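Local coordinates for protein FeeM (Uncultured bacterium, PDB 2G0B) that probably catalyses the transfer of long-chain fatty acyl groups to the amino group of amino acids such as tyrosine, as an N-acyl amino acid synthase, at residues A[66-71]-A[93-98]; A[22-27]-A[58-63]; A[10-15]-A[53-58]. One frame throughout, in Å; residues are numbered along the deposited sequence.

Contact 1: residues A[66-71]-A[93-98]; sequences IINDGA and KLAEVV. With NLT (N-dodecanoyl-L-tyrosine), chain I.
Ile-67 meets Val-98 because its CG1 branch stands beside the backbone N (chi1 -47°) and then runs on almost fully extended (chi2 173°), so that CD1 comes to 3.6 Å from Val-98 CG1. Ile-66 turns its longer branch the other way, beside its carbonyl carbon, and lays CD1 3.8 Å from Ala-95 CB. As successive strand residues, the two isoleucines lie on opposite faces of the antiparallel pairing. Ile-67 and Glu-96 form the hydrogen-bonded pair: Ile-67 N to Glu-96 O is nearly straight at 2.9 Å, and Glu-96 N returns the bond to Ile-67 O at 3.0 Å. Ile-66 with Val-97 and Asn-68 with Ala-95 flank it as non-hydrogen-bonded pairs, and Asp-69 N to Leu-94 O (3.1 Å) prolongs the ladder past the end of strand 66-68. The carboxylates find their partners beyond the two segments: that of Glu-96, buried, is held by Met-76 N and Ser-142 OG, while Asp-69 forms a salt bridge with Arg-88. Near the ligand, Val-97 CG1 lies 3.7 Å from C5 of the dodecanoyl chain, and Val-98 CG2 borders the carboxylate of the product. Strand 94-102 thus contributes to the wall of the product pocket, with strand 49-56 beyond Ile-66, strand 138-143 on its far side, and helix 38-44 over Ile-67 and Val-98.

Contact 2: residues A[22-27]-A[58-63]; sequences RRIVRT and EVLYGT
Beside Ile-24, the helix residue that meets Leu-60 across this contact, the carbonyl oxygen of Arg-23 is gripped twice by Thr-27. Both the backbone N and OG1 of Thr-27 reach Arg-23 O at 3.0 Å, from opposite faces of the carbonyl plane. The threonine hydroxyl is thus folded back onto its own helix, one turn earlier, where it doubles the ordinary helical bond. No hydrogen bond crosses to the strand, and what joins helix to sheet is apolar. Ile-24 carries most of it. With CG1 anti to the carbonyl carbon (chi1 -68°) and the branch extended beyond it, CD1 reaches the strand: the methyl sits 3.7 Å from Leu-60 CG, the two side chains crossing at a slant, and continues over the backbone to lie 3.9 Å from Tyr-61 C. Its other branch, CG2, faces Tyr-61 O at 3.9 Å. A second, smaller touch lies further along the strand, where Val-25 CG2 meets Thr-63 CG2 at 3.8 Å with the side chains roughly perpendicular. Thr-63 turns its methyl to Val-25, while its OG1 is hydrogen-bonded to Phe-52 O. Where Ile-24 CD1 rests, the strand is irregular: Tyr-61 and Gly-62 both face Leu-54, a classic beta bulge, and the Tyr-61 side chain leaves on the face turned from the helix, where its ring meets Tyr-107 and its hydroxyl bonds Lys-7. Residues 22-27 of helix 15-31 run at 71° to residues 59-63 of strand 59-68, and Ile-24 and Val-25 also rest on Ala-101 of strand 94-102, while Leu-60 reaches back to Ala-20 and Ala-21 of the helix and across to Phe-55 of strand 49-56.

Contact 3: residues A[10-15]-A[53-58]; sequences RILVAP and GLFNGE
Leu-12 and Phe-55 make the close-packed, buried side of this contact, whereas Arg-10 closes it toward the partly exposed side. Within the packed part, Leu-12 CD2 comes in near the plane of the Phe-55 ring, at its edge, 3.6 Å from CZ. The same leucine sets CG 3.6 Å from Gly-53 N, lying directly against a residue that has no side chain of its own. In the backbone, Arg-10 and Gly-53 form a single antiparallel hydrogen-bonded pair, Arg-10 N to Gly-53 O at 3.1 Å and Gly-53 N to Arg-10 O at 2.8 Å. Toward the outer side the chemistry changes. The Arg-10 side chain starts from a position between its backbone N and carbonyl carbon (chi1 70°) and runs extended to NE, which spreads the guanidinium flat over one face of Phe-55. The planes are 20° apart, and CZ of Arg-10 is 3.9 Å from the ring centroid of Phe-55, displaced toward the CE1-CZ rim: an off-centre cation-pi stack. Glu-58 makes no ion pair here, its OE2 remaining 6.4 Å from Arg-10 NH1. The salt-bridge partner is Glu-17 of helix 15-31, which also touches Leu-12 and Phe-55. Arg-10 is thus held by a ring face and a carboxylate together, an arrangement that should favour its positive charge and that ties the outermost strand 7-11 to both its sheet neighbour and the following helix.

How the contacts relate
All three contacts reach one mixed sheet, whose strand order and family membership are consistent with the GNAT acetyltransferase fold, but they sample it at different depths. Contact 1 lies closest to the chain centre and pairs two inner strands through a backbone ladder, with the product alongside. Contact 2 shares strand 59-68 with it, yet is purely apolar helix-on-sheet packing. Contact 3 lies farthest out, at an edge strand, and adds a charged stack at its partly exposed margin. Contacts 2 and 3 are direct neighbours, joined by strand pairing around Leu-54, whereas contact 1 sits about 21 Å from each, centre to centre.

Contact 1: residues A[66-71]-A[93-98]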
loop_
_atom_site.group_PDB
_atom_site.type_symbol
_atom_site.label_atom_id
_atom_site.label_comp_id
_atom_site.label_asym_id
_atom_site.label_seq_id
_atom_site.Cartn_x
_atom_site.Cartn_y
_atom_site.Cartn_z
ATOM N N ILE A 66 -5.756 0.991 -2.002
ATOM C CA ILE A 66 -5.504 2.422 -2.026
ATOM C C ILE A 66 -6.776 3.168 -1.609
ATOM O O ILE A 66 -7.859 2.869 -2.105
ATOM C CB ILE A 66 -4.997 2.868 -3.438
ATOM C CG1 ILE A 66 -5.093 4.382 -3.603
ATOM C CG2 ILE A 66 -5.751 2.162 -4.553
ATOM C CD1 ILE A 66 -3.980 4.960 -4.451
ATOM N N ILE A 67 -6.647 4.088 -0.652
ATOM C CA ILE A 67 -7.788 4.869 -0.176
ATOM C C ILE A 67 -7.659 6.328 -0.584
ATOM O O ILE A 67 -6.671 6.980 -0.270
ATOM C CB ILE A 67 -7.915 4.760 1.348
ATOM C CG1 ILE A 67 -7.789 3.299 1.786
ATOM C CG2 ILE A 67 -9.243 5.384 1.832
ATOM C CD1 ILE A 67 -7.744 3.114 3.275
ATOM N N ASN A 68 -8.662 6.839 -1.285
ATOM C CA ASN A 68 -8.646 8.221 -1.735
ATOM C C ASN A 68 -9.121 9.182 -0.662
ATOM O O ASN A 68 -10.063 8.884 0.077
ATOM C CB ASN A 68 -9.480 8.381 -2.999
ATOM C CG ASN A 68 -8.668 8.194 -4.244
ATOM O OD1 ASN A 68 -8.956 7.322 -5.064
ATOM N ND2 ASN A 68 -7.625 8.998 -4.393
ATOM N N ASP A 69 -8.455 10.331 -0.568
ATOM C CA ASP A 69 -8.816 11.354 0.404
ATOM C C ASP A 69 -10.240 11.868 0.165
ATOM O O ASP A 69 -10.499 12.604 -0.784
ATOM C CB ASP A 69 -7.815 12.510 0.367
ATOM C CG ASP A 69 -7.797 13.317 1.655
ATOM O OD1 ASP A 69 -8.542 12.973 2.611
ATOM O OD2 ASP A 69 -7.063 14.321 1.806
ATOM N N GLY A 70 -11.159 11.431 1.016
ATOM C CA GLY A 70 -12.545 11.847 0.930
ATOM C C GLY A 70 -12.968 12.478 2.227
ATOM O O GLY A 70 -12.124 12.968 2.983
ATOM N N ALA A 71 -14.271 12.436 2.507
ATOM C CA ALA A 71 -14.833 13.020 3.733
ATOM C C ALA A 71 -14.525 12.173 4.976
ATOM O O ALA A 71 -14.718 12.628 6.108
ATOM C CB ALA A 71 -16.340 13.231 3.585
ATOM N N LYS A 93 -4.645 16.477 -4.158
ATOM C CA LYS A 93 -5.245 15.165 -4.142
ATOM C C LYS A 93 -4.292 14.188 -3.473
ATOM O O LYS A 93 -3.190 13.946 -3.960
ATOM C CB LYS A 93 -5.597 14.705 -5.558
ATOM C CG LYS A 93 -6.658 13.626 -5.592
ATOM C CD LYS A 93 -7.183 13.397 -6.977
ATOM C CE LYS A 93 -8.111 12.206 -6.982
ATOM N NZ LYS A 93 -9.417 12.498 -7.618
ATOM N N LEU A 94 -4.699 13.679 -2.319
ATOM C CA LEU A 94 -3.908 12.689 -1.604
ATOM C C LEU A 94 -4.571 11.328 -1.643
ATOM O O LEU A 94 -5.786 11.216 -1.820
ATOM C CB LEU A 94 -3.679 13.109 -0.149
ATOM C CG LEU A 94 -3.308 14.556 0.139
ATOM C CD1 LEU A 94 -3.299 14.787 1.632
ATOM C CD2 LEU A 94 -1.965 14.907 -0.469
ATOM N N ALA A 95 -3.757 10.291 -1.499
ATOM C CA ALA A 95 -4.243 8.928 -1.397
ATOM C C ALA A 95 -3.247 8.121 -0.607
ATOM O O ALA A 95 -2.040 8.317 -0.734
ATOM C CB ALA A 95 -4.441 8.329 -2.765
ATOM N N GLU A 96 -3.744 7.242 0.246
ATOM C CA GLU A 96 -2.869 6.417 1.050
ATOM C C GLU A 96 -2.908 4.991 0.543
ATOM O O GLU A 96 -3.986 4.424 0.351
ATOM C CB GLU A 96 -3.256 6.489 2.529
ATOM C CG GLU A 96 -2.682 5.355 3.359
ATOM C CD GLU A 96 -2.576 5.664 4.852
ATOM O OE1 GLU A 96 -1.663 5.094 5.506
ATOM O OE2 GLU A 96 -3.408 6.439 5.383
ATOM N N VAL A 97 -1.732 4.431 0.275
ATOM C CA VAL A 97 -1.619 3.030 -0.101
ATOM C C VAL A 97 -1.550 2.200 1.170
ATOM O O VAL A 97 -0.686 2.419 2.032
ATOM C CB VAL A 97 -0.392 2.761 -0.982
ATOM C CG1 VAL A 97 -0.477 1.398 -1.572
ATOM C CG2 VAL A 97 -0.298 3.789 -2.080
ATOM N N VAL A 98 -2.438 1.222 1.264
ATOM C CA VAL A 98 -2.744 0.600 2.531
ATOM C C VAL A 98 -3.008 -0.934 2.380
ATOM O O VAL A 98 -3.257 -1.418 1.268
ATOM C CB VAL A 98 -3.947 1.364 3.149
ATOM C CG1 VAL A 98 -5.205 0.522 3.194
ATOM C CG2 VAL A 98 -3.597 1.926 4.474
HETATM N N NLT I . 1.250 -0.277 5.880
HETATM C C1 NLT I . 1.459 -0.826 4.677
HETATM O OL NLT I . 0.890 -1.838 4.284
HETATM C C2 NLT I . 2.488 -0.128 3.800
HETATM C C3 NLT I . 2.029 0.015 2.343
HETATM C C4 NLT I . 3.221 0.191 1.387
HETATM C C5 NLT I . 2.760 0.305 -0.070
HETATM C C6 NLT I . 3.854 0.829 -1.001
HETATM C C7 NLT I . 3.283 1.275 -2.349
HETATM C C8 NLT I . 4.371 1.346 -3.414
HETATM C C9 NLT I . 3.855 1.853 -4.768
HETATM C C10 NLT I . 4.905 2.783 -5.374
HETATM C C11 NLT I . 4.473 3.464 -6.673
HETATM C C12 NLT I . 5.681 4.127 -7.337
HETATM C CA NLT I . 0.391 -0.848 6.919
HETATM C CB NLT I . 0.427 0.027 8.167
HETATM C CG NLT I . 1.561 -0.367 9.089
HETATM C CD2 NLT I . 1.630 -1.651 9.612
HETATM C CE2 NLT I . 2.670 -2.003 10.454
HETATM C CZ NLT I . 3.632 -1.070 10.785
HETATM C CE1 NLT I . 3.572 0.215 10.261
HETATM C CD1 NLT I . 2.535 0.568 9.414
HETATM O OH NLT I . 4.625 -1.410 11.593
HETATM C C NLT I . -1.045 -0.937 6.494
HETATM O O NLT I . -1.506 -0.020 5.781
HETATM O O2 NLT I . -1.735 -1.921 6.866
#

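Contact 2: residues A[22-27]-A[58-63]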
loop_
_atom_site.group_PDB
_atom_site.type_symbol
_atom_site.label_atom_id
_atom_site.label_comp_id
_atom_site.label_asym_id
_atom_site.label_seq_id
_atom_site.Cartn_x
_atom_site.Cartn_y
_atom_site.Cartn_z
ATOM N N ARG A 22 -8.563 -9.911 2.798
ATOM C CA ARG A 22 -8.563 -9.610 4.231
ATOM C C ARG A 22 -7.921 -10.725 5.054
ATOM O O ARG A 22 -7.299 -10.468 6.075
ATOM C CB ARG A 22 -9.982 -9.364 4.725
ATOM C CG ARG A 22 -10.052 -8.518 5.984
ATOM C CD ARG A 22 -11.443 -8.355 6.549
ATOM N NE ARG A 22 -12.379 -7.936 5.514
ATOM C CZ ARG A 22 -13.443 -8.635 5.142
ATOM N NH1 ARG A 22 -13.730 -9.784 5.735
ATOM N NH2 ARG A 22 -14.220 -8.185 4.169
ATOM N N ARG A 23 -8.086 -11.961 4.591
ATOM C CA ARG A 23 -7.503 -13.128 5.239
ATOM C C ARG A 23 -5.989 -13.151 5.151
ATOM O O ARG A 23 -5.318 -13.537 6.109
ATOM C CB ARG A 23 -8.054 -14.388 4.628
ATOM C CG ARG A 23 -8.686 -15.260 5.608
ATOM C CD ARG A 23 -7.894 -16.478 5.968
ATOM N NE ARG A 23 -8.594 -17.217 7.012
ATOM C CZ ARG A 23 -8.705 -18.538 7.060
ATOM N NH1 ARG A 23 -8.134 -19.290 6.135
ATOM N NH2 ARG A 23 -9.379 -19.109 8.052
ATOM N N ILE A 24 -5.455 -12.762 3.994
ATOM C CA ILE A 24 -4.023 -12.666 3.826
ATOM C C ILE A 24 -3.490 -11.608 4.778
ATOM O O ILE A 24 -2.579 -11.885 5.548
ATOM C CB ILE A 24 -3.645 -12.364 2.361
ATOM C CG1 ILE A 24 -3.985 -13.556 1.483
ATOM C CG2 ILE A 24 -2.155 -12.089 2.231
ATOM C CD1 ILE A 24 -4.268 -13.193 0.078
ATOM N N VAL A 25 -4.134 -10.437 4.790
ATOM C CA VAL A 25 -3.733 -9.328 5.666
ATOM C C VAL A 25 -3.775 -9.736 7.128
ATOM O O VAL A 25 -2.847 -9.470 7.873
ATOM C CB VAL A 25 -4.591 -8.061 5.435
ATOM C CG1 VAL A 25 -4.143 -6.939 6.343
ATOM C CG2 VAL A 25 -4.489 -7.608 3.988
ATOM N N ARG A 26 -4.824 -10.451 7.508
ATOM C CA ARG A 26 -4.987 -10.928 8.870
ATOM C C ARG A 26 -3.881 -11.886 9.295
ATOM O O ARG A 26 -3.318 -11.748 10.378
ATOM C CB ARG A 26 -6.334 -11.603 9.026
ATOM C CG ARG A 26 -6.695 -11.930 10.445
ATOM C CD ARG A 26 -7.689 -13.032 10.560
ATOM N NE ARG A 26 -8.971 -12.541 11.046
ATOM C CZ ARG A 26 -10.144 -13.150 10.830
ATOM N NH1 ARG A 26 -10.187 -14.268 10.112
ATOM N NH2 ARG A 26 -11.278 -12.639 11.335
ATOM N N THR A 27 -3.571 -12.847 8.434
ATOM C CA THR A 27 -2.580 -13.877 8.746
ATOM C C THR A 27 -1.163 -13.299 8.781
ATOM O O THR A 27 -0.379 -13.604 9.684
ATOM C CB THR A 27 -2.693 -15.024 7.736
ATOM O OG1 THR A 27 -4.011 -15.574 7.805
ATOM C CG2 THR A 27 -1.815 -16.200 8.139
ATOM N N GLU A 58 -4.538 -18.350 -10.193
ATOM C CA GLU A 58 -5.912 -18.248 -9.659
ATOM C C GLU A 58 -6.120 -18.358 -8.136
ATOM O O GLU A 58 -7.214 -18.086 -7.660
ATOM C CB GLU A 58 -6.893 -19.158 -10.407
ATOM C CG GLU A 58 -7.541 -18.479 -11.595
ATOM C CD GLU A 58 -8.048 -19.477 -12.589
ATOM O OE1 GLU A 58 -7.544 -20.625 -12.580
ATOM O OE2 GLU A 58 -8.961 -19.133 -13.374
ATOM N N VAL A 59 -5.101 -18.769 -7.381
ATOM C CA VAL A 59 -5.183 -18.608 -5.928
ATOM C C VAL A 59 -4.527 -17.310 -5.524
ATOM O O VAL A 59 -3.467 -16.962 -6.023
ATOM C CB VAL A 59 -4.681 -19.838 -5.081
ATOM C CG1 VAL A 59 -4.867 -21.127 -5.827
ATOM C CG2 VAL A 59 -3.258 -19.673 -4.640
ATOM N N LEU A 60 -5.216 -16.563 -4.673
ATOM C CA LEU A 60 -4.774 -15.245 -4.263
ATOM C C LEU A 60 -3.701 -15.371 -3.228
ATOM O O LEU A 60 -3.881 -16.067 -2.225
ATOM C CB LEU A 60 -5.955 -14.450 -3.706
ATOM C CG LEU A 60 -5.743 -12.997 -3.302
ATOM C CD1 LEU A 60 -5.594 -12.129 -4.510
ATOM C CD2 LEU A 60 -6.897 -12.532 -2.474
ATOM N N TYR A 61 -2.574 -14.709 -3.466
ATOM C CA TYR A 61 -1.478 -14.756 -2.515
ATOM C C TYR A 61 -1.023 -13.407 -2.005
ATOM O O TYR A 61 -0.328 -13.331 -0.997
ATOM C CB TYR A 61 -0.297 -15.594 -3.039
ATOM C CG TYR A 61 0.540 -14.987 -4.150
ATOM C CD1 TYR A 61 1.699 -14.257 -3.862
ATOM C CD2 TYR A 61 0.231 -15.227 -5.492
ATOM C CE1 TYR A 61 2.498 -13.741 -4.880
ATOM C CE2 TYR A 61 1.025 -14.718 -6.523
ATOM C CZ TYR A 61 2.159 -13.979 -6.208
ATOM O OH TYR A 61 2.947 -13.462 -7.206
ATOM N N GLY A 62 -1.433 -12.342 -2.675
ATOM C CA GLY A 62 -0.992 -11.016 -2.298
ATOM C C GLY A 62 -2.019 -9.976 -2.608
ATOM O O GLY A 62 -2.795 -10.127 -3.537
ATOM N N THR A 63 -2.025 -8.907 -1.828
ATOM C CA THR A 63 -3.021 -7.859 -1.989
ATOM C C THR A 63 -2.483 -6.495 -1.602
ATOM O O THR A 63 -1.560 -6.388 -0.800
ATOM C CB THR A 63 -4.295 -8.194 -1.184
ATOM O OG1 THR A 63 -5.167 -7.065 -1.186
ATOM C CG2 THR A 63 -3.985 -8.393 0.294
#

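Contact 3: residues A[10-15]-A[53-58]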
loop_
_atom_site.group_PDB
_atom_site.type_symbol
_atom_site.label_atom_id
_atom_site.label_comp_id
_atom_site.label_asym_id
_atom_site.label_seq_id
_atom_site.Cartn_x
_atom_site.Cartn_y
_atom_site.Cartn_z
ATOM N N ARG A 10 -4.835 -8.062 -10.626
ATOM C CA ARG A 10 -6.086 -7.409 -11.050
ATOM C C ARG A 10 -6.862 -6.730 -9.896
ATOM O O ARG A 10 -6.540 -6.920 -8.728
ATOM C CB ARG A 10 -6.984 -8.401 -11.784
ATOM C CG ARG A 10 -7.559 -9.461 -10.905
ATOM C CD ARG A 10 -8.598 -10.290 -11.576
ATOM N NE ARG A 10 -9.275 -11.150 -10.621
ATOM C CZ ARG A 10 -9.130 -12.464 -10.570
ATOM N NH1 ARG A 10 -8.330 -13.095 -11.429
ATOM N NH2 ARG A 10 -9.784 -13.158 -9.663
ATOM N N ILE A 11 -7.870 -5.928 -10.247
ATOM C CA ILE A 11 -8.735 -5.294 -9.255
ATOM C C ILE A 11 -9.624 -6.355 -8.640
ATOM O O ILE A 11 -10.176 -7.177 -9.348
ATOM C CB ILE A 11 -9.599 -4.169 -9.917
ATOM C CG1 ILE A 11 -8.730 -2.946 -10.242
ATOM C CG2 ILE A 11 -10.771 -3.766 -9.017
ATOM C CD1 ILE A 11 -9.416 -1.880 -11.107
ATOM N N LEU A 12 -9.730 -6.364 -7.320
ATOM C CA LEU A 12 -10.591 -7.328 -6.652
ATOM C C LEU A 12 -12.028 -6.815 -6.578
ATOM O O LEU A 12 -12.288 -5.764 -5.995
ATOM C CB LEU A 12 -10.048 -7.667 -5.265
ATOM C CG LEU A 12 -8.669 -8.329 -5.243
ATOM C CD1 LEU A 12 -8.377 -8.858 -3.874
ATOM C CD2 LEU A 12 -8.560 -9.446 -6.273
ATOM N N VAL A 13 -12.955 -7.564 -7.172
ATOM C CA VAL A 13 -14.349 -7.114 -7.313
ATOM C C VAL A 13 -15.343 -8.016 -6.557
ATOM O O VAL A 13 -16.224 -7.520 -5.851
ATOM C CB VAL A 13 -14.753 -6.984 -8.817
ATOM C CG1 VAL A 13 -16.240 -6.654 -8.970
ATOM C CG2 VAL A 13 -13.904 -5.925 -9.509
ATOM N N ALA A 14 -15.187 -9.331 -6.703
ATOM C CA ALA A 14 -16.069 -10.296 -6.037
ATOM C C ALA A 14 -15.868 -10.323 -4.503
ATOM O O ALA A 14 -14.738 -10.319 -4.032
ATOM C CB ALA A 14 -15.870 -11.676 -6.628
ATOM N N PRO A 15 -16.973 -10.338 -3.741
ATOM C CA PRO A 15 -16.926 -10.376 -2.267
ATOM C C PRO A 15 -16.034 -11.470 -1.665
ATOM O O PRO A 15 -15.440 -11.241 -0.615
ATOM C CB PRO A 15 -18.384 -10.624 -1.887
ATOM C CG PRO A 15 -19.146 -10.001 -2.977
ATOM C CD PRO A 15 -18.364 -10.268 -4.232
ATOM N N GLY A 53 -5.295 -7.381 -6.218
ATOM C CA GLY A 53 -4.906 -8.706 -5.801
ATOM C C GLY A 53 -3.870 -9.320 -6.715
ATOM O O GLY A 53 -3.709 -8.910 -7.860
ATOM N N LEU A 54 -3.169 -10.314 -6.194
ATOM C CA LEU A 54 -2.123 -10.989 -6.920
ATOM C C LEU A 54 -2.362 -12.467 -6.816
ATOM O O LEU A 54 -2.419 -13.017 -5.717
ATOM C CB LEU A 54 -0.766 -10.630 -6.329
ATOM C CG LEU A 54 0.499 -10.985 -7.110
ATOM C CD1 LEU A 54 0.414 -10.554 -8.559
ATOM C CD2 LEU A 54 1.702 -10.368 -6.446
ATOM N N PHE A 55 -2.481 -13.114 -7.971
ATOM C CA PHE A 55 -2.877 -14.514 -8.054
ATOM C C PHE A 55 -1.782 -15.410 -8.605
ATOM O O PHE A 55 -1.216 -15.141 -9.669
ATOM C CB PHE A 55 -4.117 -14.661 -8.936
ATOM C CG PHE A 55 -5.328 -13.989 -8.394
ATOM C CD1 PHE A 55 -5.588 -12.658 -8.685
ATOM C CD2 PHE A 55 -6.232 -14.690 -7.616
ATOM C CE1 PHE A 55 -6.685 -12.046 -8.187
ATOM C CE2 PHE A 55 -7.342 -14.079 -7.124
ATOM C CZ PHE A 55 -7.572 -12.758 -7.409
ATOM N N ASN A 56 -1.507 -16.492 -7.888
ATOM C CA ASN A 56 -0.653 -17.546 -8.394
ATOM C C ASN A 56 -1.528 -18.587 -9.030
ATOM O O ASN A 56 -2.046 -19.471 -8.344
ATOM C CB ASN A 56 0.147 -18.186 -7.267
ATOM C CG ASN A 56 1.501 -18.654 -7.715
ATOM O OD1 ASN A 56 1.702 -18.992 -8.887
ATOM N ND2 ASN A 56 2.456 -18.680 -6.782
ATOM N N GLY A 57 -1.730 -18.455 -10.340
ATOM C CA GLY A 57 -2.560 -19.368 -11.088
ATOM C C GLY A 57 -3.927 -19.502 -10.477
ATOM O O GLY A 57 -4.386 -20.622 -10.207
ATOM N N GLU A 58 -4.538 -18.350 -10.193
ATOM C CA GLU A 58 -5.912 -18.248 -9.659
ATOM C C GLU A 58 -6.120 -18.358 -8.136
ATOM O O GLU A 58 -7.214 -18.086 -7.660
ATOM C CB GLU A 58 -6.893 -19.158 -10.407
ATOM C CG GLU A 58 -7.541 -18.479 -11.595
ATOM C CD GLU A 58 -8.048 -19.477 -12.589
ATOM O OE1 GLU A 58 -7.544 -20.625 -12.580
ATOM O OE2 GLU A 58 -8.961 -19.133 -13.374
#